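Local atomic coordinates of RND efflux system, outer membrane lipoprotein, NodT family (Burkholderia mallei, PDB entry 6U94), a protein that probably serves as the outer membrane channel component of a tripartite RND efflux pump that exports compounds from the cell. Residues N172-L177 with N241-L246; P283-A288 with A365-T370. All coordinates share one frame; numbering follows the deposited sequence.

Both contacts pair two antiparallel helices, and in both a threonine methyl does much of the touching while its hydroxyl hydrogen-bonds a carbonyl of its own helix. Contact 1 joins the long helices 156-203 and 211-247; contact 2 sets the short helix 283-294 against the start of the long helix 362-415. They follow one another along the chain and lie in separate outer membrane efflux protein sequence ranges. Their centres are 31 Å apart and their nearest atoms about 17 Å, so neither touches the other. Helix 156-203 links their surroundings: it supplies N172-L177 to contact 1, and its S161 meets P283 of contact 2. A glycerol, probably from crystallisation, lies about 4 Å from the D284 side chain.

Contact 1: N172-L177 with N241-L246; sequences NTYLTL and NALAVL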
ATOM      1  N   ASN A 172      -0.188   0.036   7.422  1.00 65.31           N
ATOM      2  CA  ASN A 172      -0.040   1.167   6.514  1.00 64.01           C
ATOM      3  C   ASN A 172      -0.124   2.497   7.250  1.00 66.51           C
ATOM      4  O   ASN A 172       0.475   3.484   6.810  1.00 69.21           O
ATOM      5  CB  ASN A 172      -1.096   1.109   5.413  1.00 66.45           C
ATOM      6  CG  ASN A 172      -0.868   2.149   4.331  1.00 65.83           C
ATOM      7  OD1 ASN A 172       0.008   1.989   3.479  1.00 68.81           O
ATOM      8  ND2 ASN A 172      -1.654   3.219   4.354  1.00 61.84           N
ATOM      9  N   THR A 173      -0.855   2.544   8.365  1.00 60.88           N
ATOM     10  CA  THR A 173      -0.973   3.788   9.120  1.00 66.99           C
ATOM     11  C   THR A 173       0.287   4.076   9.929  1.00 67.54           C
ATOM     12  O   THR A 173       0.729   5.228  10.002  1.00 68.92           O
ATOM     13  CB  THR A 173      -2.197   3.732  10.035  1.00 67.51           C
ATOM     14  OG1 THR A 173      -3.364   3.500   9.242  1.00 69.18           O
ATOM     15  CG2 THR A 173      -2.369   5.040  10.785  1.00 68.67           C
ATOM     16  N   TYR A 174       0.872   3.047  10.548  1.00 68.15           N
ATOM     17  CA  TYR A 174       2.104   3.250  11.305  1.00 70.71           C
ATOM     18  C   TYR A 174       3.279   3.523  10.376  1.00 72.82           C
ATOM     19  O   TYR A 174       4.157   4.333  10.698  1.00 73.00           O
ATOM     20  CB  TYR A 174       2.383   2.035  12.189  1.00 71.52           C
ATOM     21  CG  TYR A 174       3.665   2.126  12.988  1.00 73.30           C
ATOM     22  CD1 TYR A 174       3.790   3.023  14.040  1.00 73.54           C
ATOM     23  CD2 TYR A 174       4.747   1.301  12.700  1.00 74.91           C
ATOM     24  CE1 TYR A 174       4.958   3.104  14.779  1.00 76.16           C
ATOM     25  CE2 TYR A 174       5.919   1.375  13.431  1.00 73.91           C
ATOM     26  CZ  TYR A 174       6.020   2.278  14.469  1.00 76.60           C
ATOM     27  OH  TYR A 174       7.186   2.352  15.197  1.00 79.17           O
ATOM     28  N   LEU A 175       3.313   2.860   9.217  1.00 70.68           N
ATOM     29  CA  LEU A 175       4.341   3.163   8.227  1.00 71.21           C
ATOM     30  C   LEU A 175       4.178   4.580   7.695  1.00 70.77           C
ATOM     31  O   LEU A 175       5.159   5.322   7.565  1.00 75.18           O
ATOM     32  CB  LEU A 175       4.294   2.144   7.090  1.00 71.54           C
ATOM     33  CG  LEU A 175       4.804   0.751   7.462  1.00 76.08           C
ATOM     34  CD1 LEU A 175       4.670  -0.216   6.297  1.00 73.95           C
ATOM     35  CD2 LEU A 175       6.247   0.829   7.934  1.00 79.16           C
ATOM     36  N   THR A 176       2.940   4.977   7.387  1.00 67.66           N
ATOM     37  CA  THR A 176       2.681   6.352   6.968  1.00 66.75           C
ATOM     38  C   THR A 176       3.093   7.342   8.052  1.00 69.91           C
ATOM     39  O   THR A 176       3.596   8.430   7.749  1.00 71.53           O
ATOM     40  CB  THR A 176       1.205   6.525   6.607  1.00 63.59           C
ATOM     41  OG1 THR A 176       0.894   5.726   5.457  1.00 61.66           O
ATOM     42  CG2 THR A 176       0.881   7.981   6.305  1.00 63.87           C
ATOM     43  N   LEU A 177       2.902   6.977   9.323  1.00 67.13           N
ATOM     44  CA  LEU A 177       3.355   7.831  10.415  1.00 70.02           C
ATOM     45  C   LEU A 177       4.864   8.042  10.358  1.00 74.02           C
ATOM     46  O   LEU A 177       5.348   9.179  10.415  1.00 72.53           O
ATOM     47  CB  LEU A 177       2.950   7.222  11.756  1.00 69.94           C
ATOM     48  CG  LEU A 177       3.451   7.952  13.002  1.00 75.20           C
ATOM     49  CD1 LEU A 177       2.903   9.370  13.058  1.00 75.36           C
ATOM     50  CD2 LEU A 177       3.082   7.181  14.262  1.00 72.96           C
ATOM     51  N   ASN A 241      -4.122   9.935  15.003  1.00 90.77           N
ATOM     52  CA  ASN A 241      -5.548   9.776  15.275  1.00 91.86           C
ATOM     53  C   ASN A 241      -6.071   8.467  14.697  1.00 89.99           C
ATOM     54  O   ASN A 241      -6.710   7.675  15.399  1.00 85.63           O
ATOM     55  CB  ASN A 241      -6.332  10.961  14.708  1.00 98.65           C
ATOM     56  CG  ASN A 241      -6.767  11.939  15.779  1.00114.09           C
ATOM     57  OD1 ASN A 241      -6.115  12.077  16.814  1.00121.39           O
ATOM     58  ND2 ASN A 241      -7.884  12.619  15.540  1.00119.76           N
ATOM     59  N   ALA A 242      -5.804   8.224  13.410  1.00 84.50           N
ATOM     60  CA  ALA A 242      -6.263   6.995  12.773  1.00 86.98           C
ATOM     61  C   ALA A 242      -5.656   5.770  13.440  1.00 87.31           C
ATOM     62  O   ALA A 242      -6.316   4.731  13.568  1.00 90.74           O
ATOM     63  CB  ALA A 242      -5.925   7.018  11.281  1.00 74.07           C
ATOM     64  N   LEU A 243      -4.399   5.874  13.878  1.00 86.71           N
ATOM     65  CA  LEU A 243      -3.760   4.753  14.557  1.00 87.92           C
ATOM     66  C   LEU A 243      -4.457   4.443  15.875  1.00 90.44           C
ATOM     67  O   LEU A 243      -4.640   3.272  16.230  1.00 93.91           O
ATOM     68  CB  LEU A 243      -2.280   5.056  14.783  1.00 87.84           C
ATOM     69  CG  LEU A 243      -1.363   3.873  15.090  1.00 88.11           C
ATOM     70  CD1 LEU A 243      -1.519   2.792  14.035  1.00 87.70           C
ATOM     71  CD2 LEU A 243       0.083   4.334  15.167  1.00 85.72           C
ATOM     72  N   ALA A 244      -4.858   5.483  16.612  1.00 90.11           N
ATOM     73  CA  ALA A 244      -5.589   5.270  17.856  1.00 95.87           C
ATOM     74  C   ALA A 244      -6.943   4.625  17.594  1.00 91.47           C
ATOM     75  O   ALA A 244      -7.376   3.750  18.353  1.00 89.39           O
ATOM     76  CB  ALA A 244      -5.757   6.595  18.601  1.00 97.27           C
ATOM     77  N   VAL A 245      -7.624   5.039  16.523  1.00 89.78           N
ATOM     78  CA  VAL A 245      -8.899   4.426  16.166  1.00 91.83           C
ATOM     79  C   VAL A 245      -8.704   2.961  15.801  1.00 93.41           C
ATOM     80  O   VAL A 245      -9.503   2.097  16.186  1.00 94.91           O
ATOM     81  CB  VAL A 245      -9.565   5.209  15.018  1.00 91.63           C
ATOM     82  CG1 VAL A 245     -10.822   4.492  14.539  1.00 90.85           C
ATOM     83  CG2 VAL A 245      -9.890   6.626  15.456  1.00 91.53           C
ATOM     84  N   LEU A 246      -7.633   2.657  15.064  1.00 85.96           N
ATOM     85  CA  LEU A 246      -7.438   1.300  14.561  1.00 86.69           C
ATOM     86  C   LEU A 246      -7.138   0.319  15.687  1.00 90.48           C
ATOM     87  O   LEU A 246      -7.569  -0.839  15.635  1.00 93.21           O
ATOM     88  CB  LEU A 246      -6.319   1.281  13.523  1.00 81.89           C
ATOM     89  CG  LEU A 246      -6.702   1.805  12.140  1.00 80.96           C
ATOM     90  CD1 LEU A 246      -5.484   1.846  11.230  1.00 75.99           C
ATOM     91  CD2 LEU A 246      -7.802   0.945  11.538  1.00 80.54           C
TER
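T173 faces helix 211-247 and meets A242, L243 and L246 at once. Its CB packs 4.0 Å from L246 CD1. At the branch, OG1 continues toward that leucine, and T173 OG1 and L246 CD1 approach to 3.3 Å as the two side chains meet tip to tip. The hydroxyl finds its polar partner one turn back in its own helix, at E169 O, by a hydrogen bond. The other branch, CG2, is anti to the backbone N (OG1 at chi1 -58°) and rests against the opposing backbone, with T173 CG2 3.8 Å from L243 N. T173 CG2 also lies 4.0 Å from L243 CB and touches A242 CB, while the T173 and L243 side chains run past each other in opposite directions. L243 then divides its tip. Its CD1 stays on T173, whereas CD2 comes to the edge of the Y174 ring, near the ring plane, with L243 CD2 4.1 Å from Y174 CD1. L177 CD2 closes on this methyl from the next turn, at 4.2 Å from L243 CD2. No hydrogen bond crosses the contact, and every touching residue is buried. The segment axes approach to 9.5 Å at 155°, the packing of an antiparallel helical hairpin, consistent with the long helical hairpins of the alpha-barrel of outer membrane factor channels.

Contact 2: P283-A288 with A365-T370; sequences PDIMAA and AGYEHT
T370 holds CG2 anti to its backbone N, with OG1 at chi1 -63°, which sends the methyl toward helix 283-294; D284 meets it with CG folded between its own N and carbonyl carbon (chi1 51°). The T370 methyl lies over the first turn of that helix, where T370 CG2 comes 3.5 Å from D284 O and 4.0 Å from D284 CG. I285 adds its CG1, also 4.0 Å from T370 CG2, and both side chains slide past the threonine in opposite directions. The T370 hydroxyl turns back to its own helix: OG1 donates to G366 O at 2.8 Å, from above the carbonyl plane, while T370 N reaches the same oxygen from the other face. One turn earlier, the Y367 ring presents its edge to A288, with A288 CB in the ring plane 3.8 Å from Y367 CD1. I285 CG2 is a looser neighbour of this ring. The phenol OH is hydrogen-bonded to E289, and the D284 carboxylate forms a salt bridge with R282; across the contact itself, no hydrogen bond forms. Helices 283-294 and 362-415 run antiparallel here, their segment axes 9.8 Å apart. Helix 132-142 flanks D284 through H132 and F133, and helix 299-306 meets Y367 through A302 and R303, next to F307, which touches both I285 and Y367.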
ATOM      1  N   PRO A 283     -10.744 -14.362   1.101  1.00 60.25           N
ATOM      2  CA  PRO A 283     -12.169 -14.416   1.464  1.00 61.08           C
ATOM      3  C   PRO A 283     -13.119 -14.503   0.277  1.00 62.49           C
ATOM      4  O   PRO A 283     -14.198 -15.092   0.417  1.00 64.14           O
ATOM      5  CB  PRO A 283     -12.366 -13.121   2.260  1.00 62.50           C
ATOM      6  CG  PRO A 283     -11.029 -12.890   2.883  1.00 61.89           C
ATOM      7  CD  PRO A 283     -10.032 -13.304   1.837  1.00 59.67           C
ATOM      8  N   ASP A 284     -12.766 -13.956  -0.890  1.00 57.44           N
ATOM      9  CA  ASP A 284     -13.673 -14.059  -2.027  1.00 54.14           C
ATOM     10  C   ASP A 284     -13.597 -15.414  -2.715  1.00 56.65           C
ATOM     11  O   ASP A 284     -14.558 -15.811  -3.385  1.00 59.56           O
ATOM     12  CB  ASP A 284     -13.420 -12.934  -3.041  1.00 56.50           C
ATOM     13  CG  ASP A 284     -11.953 -12.803  -3.454  1.00 54.69           C
ATOM     14  OD1 ASP A 284     -11.080 -13.514  -2.914  1.00 50.75           O
ATOM     15  OD2 ASP A 284     -11.679 -11.966  -4.338  1.00 55.72           O
ATOM     16  N   ILE A 285     -12.494 -16.143  -2.550  1.00 52.34           N
ATOM     17  CA  ILE A 285     -12.437 -17.496  -3.090  1.00 53.20           C
ATOM     18  C   ILE A 285     -13.056 -18.496  -2.115  1.00 52.43           C
ATOM     19  O   ILE A 285     -13.684 -19.472  -2.536  1.00 54.23           O
ATOM     20  CB  ILE A 285     -10.990 -17.869  -3.462  1.00 51.19           C
ATOM     21  CG1 ILE A 285     -10.502 -16.985  -4.613  1.00 50.74           C
ATOM     22  CG2 ILE A 285     -10.880 -19.347  -3.847  1.00 43.58           C
ATOM     23  CD1 ILE A 285      -9.164 -17.396  -5.170  1.00 48.78           C
ATOM     24  N   MET A 286     -12.898 -18.267  -0.805  1.00 54.96           N
ATOM     25  CA  MET A 286     -13.568 -19.102   0.192  1.00 57.53           C
ATOM     26  C   MET A 286     -15.080 -19.054   0.019  1.00 55.65           C
ATOM     27  O   MET A 286     -15.750 -20.093   0.007  1.00 59.93           O
ATOM     28  CB  MET A 286     -13.184 -18.653   1.603  1.00 61.82           C
ATOM     29  CG  MET A 286     -11.701 -18.753   1.926  1.00 65.49           C
ATOM     30  SD  MET A 286     -11.325 -18.083   3.560  1.00 68.90           S
ATOM     31  CE  MET A 286     -12.316 -19.169   4.587  1.00 68.56           C
ATOM     32  N   ALA A 287     -15.634 -17.849  -0.126  1.00 55.50           N
ATOM     33  CA  ALA A 287     -17.074 -17.718  -0.314  1.00 61.50           C
ATOM     34  C   ALA A 287     -17.518 -18.349  -1.628  1.00 62.45           C
ATOM     35  O   ALA A 287     -18.584 -18.973  -1.697  1.00 65.16           O
ATOM     36  CB  ALA A 287     -17.478 -16.245  -0.262  1.00 57.86           C
ATOM     37  N   ALA A 288     -16.706 -18.205  -2.679  1.00 61.30           N
ATOM     38  CA  ALA A 288     -17.061 -18.794  -3.966  1.00 58.89           C
ATOM     39  C   ALA A 288     -17.057 -20.316  -3.897  1.00 57.93           C
ATOM     40  O   ALA A 288     -17.923 -20.970  -4.490  1.00 57.80           O
ATOM     41  CB  ALA A 288     -16.107 -18.300  -5.053  1.00 54.76           C
ATOM     42  N   ALA A 365     -19.473 -19.962 -13.077  1.00 67.58           N
ATOM     43  CA  ALA A 365     -18.968 -18.796 -13.796  1.00 66.97           C
ATOM     44  C   ALA A 365     -18.417 -17.749 -12.835  1.00 67.19           C
ATOM     45  O   ALA A 365     -17.372 -17.142 -13.102  1.00 63.56           O
ATOM     46  CB  ALA A 365     -20.070 -18.198 -14.671  1.00 67.66           C
ATOM     47  N   GLY A 366     -19.103 -17.525 -11.713  1.00 62.47           N
ATOM     48  CA  GLY A 366     -18.588 -16.599 -10.719  1.00 57.87           C
ATOM     49  C   GLY A 366     -17.286 -17.075 -10.105  1.00 59.55           C
ATOM     50  O   GLY A 366     -16.375 -16.280  -9.860  1.00 62.94           O
ATOM     51  N   TYR A 367     -17.181 -18.382  -9.854  1.00 51.70           N
ATOM     52  CA  TYR A 367     -15.944 -18.945  -9.324  1.00 51.27           C
ATOM     53  C   TYR A 367     -14.790 -18.760 -10.302  1.00 58.87           C
ATOM     54  O   TYR A 367     -13.677 -18.400  -9.900  1.00 61.44           O
ATOM     55  CB  TYR A 367     -16.155 -20.424  -9.008  1.00 47.67           C
ATOM     56  CG  TYR A 367     -14.943 -21.163  -8.486  1.00 40.81           C
ATOM     57  CD1 TYR A 367     -14.445 -20.914  -7.214  1.00 40.35           C
ATOM     58  CD2 TYR A 367     -14.328 -22.145  -9.247  1.00 39.81           C
ATOM     59  CE1 TYR A 367     -13.347 -21.604  -6.731  1.00 40.32           C
ATOM     60  CE2 TYR A 367     -13.236 -22.842  -8.772  1.00 49.80           C
ATOM     61  CZ  TYR A 367     -12.748 -22.567  -7.512  1.00 46.38           C
ATOM     62  OH  TYR A 367     -11.653 -23.253  -7.033  1.00 52.50           O
ATOM     63  N   GLU A 368     -15.041 -18.997 -11.591  1.00 59.05           N
ATOM     64  CA  GLU A 368     -13.994 -18.837 -12.594  1.00 55.78           C
ATOM     65  C   GLU A 368     -13.519 -17.391 -12.668  1.00 59.61           C
ATOM     66  O   GLU A 368     -12.312 -17.130 -12.727  1.00 53.63           O
ATOM     67  CB  GLU A 368     -14.500 -19.309 -13.958  1.00 54.89           C
ATOM     68  CG  GLU A 368     -13.480 -19.191 -15.080  1.00 56.22           C
ATOM     69  CD  GLU A 368     -14.049 -19.570 -16.432  1.00 65.05           C
ATOM     70  OE1 GLU A 368     -15.290 -19.574 -16.577  1.00 69.42           O
ATOM     71  OE2 GLU A 368     -13.256 -19.868 -17.351  1.00 66.96           O
ATOM     72  N   HIS A 369     -14.455 -16.436 -12.653  1.00 64.65           N
ATOM     73  CA  HIS A 369     -14.087 -15.026 -12.740  1.00 72.12           C
ATOM     74  C   HIS A 369     -13.385 -14.551 -11.475  1.00 69.01           C
ATOM     75  O   HIS A 369     -12.458 -13.737 -11.543  1.00 68.45           O
ATOM     76  CB  HIS A 369     -15.328 -14.174 -13.010  1.00 82.08           C
ATOM     77  CG  HIS A 369     -15.933 -14.401 -14.359  1.00 95.88           C
ATOM     78  ND1 HIS A 369     -15.187 -14.787 -15.452  1.00100.30           N
ATOM     79  CD2 HIS A 369     -17.212 -14.302 -14.792  1.00101.69           C
ATOM     80  CE1 HIS A 369     -15.980 -14.913 -16.502  1.00104.10           C
ATOM     81  NE2 HIS A 369     -17.214 -14.624 -16.128  1.00104.45           N
ATOM     82  N   THR A 370     -13.820 -15.042 -10.312  1.00 62.38           N
ATOM     83  CA  THR A 370     -13.195 -14.639  -9.057  1.00 57.69           C
ATOM     84  C   THR A 370     -11.737 -15.073  -9.001  1.00 54.88           C
ATOM     85  O   THR A 370     -10.908 -14.389  -8.390  1.00 59.09           O
ATOM     86  CB  THR A 370     -13.987 -15.211  -7.873  1.00 57.43           C
ATOM     87  OG1 THR A 370     -15.306 -14.651  -7.869  1.00 56.59           O
ATOM     88  CG2 THR A 370     -13.310 -14.895  -6.540  1.00 50.45           C
TER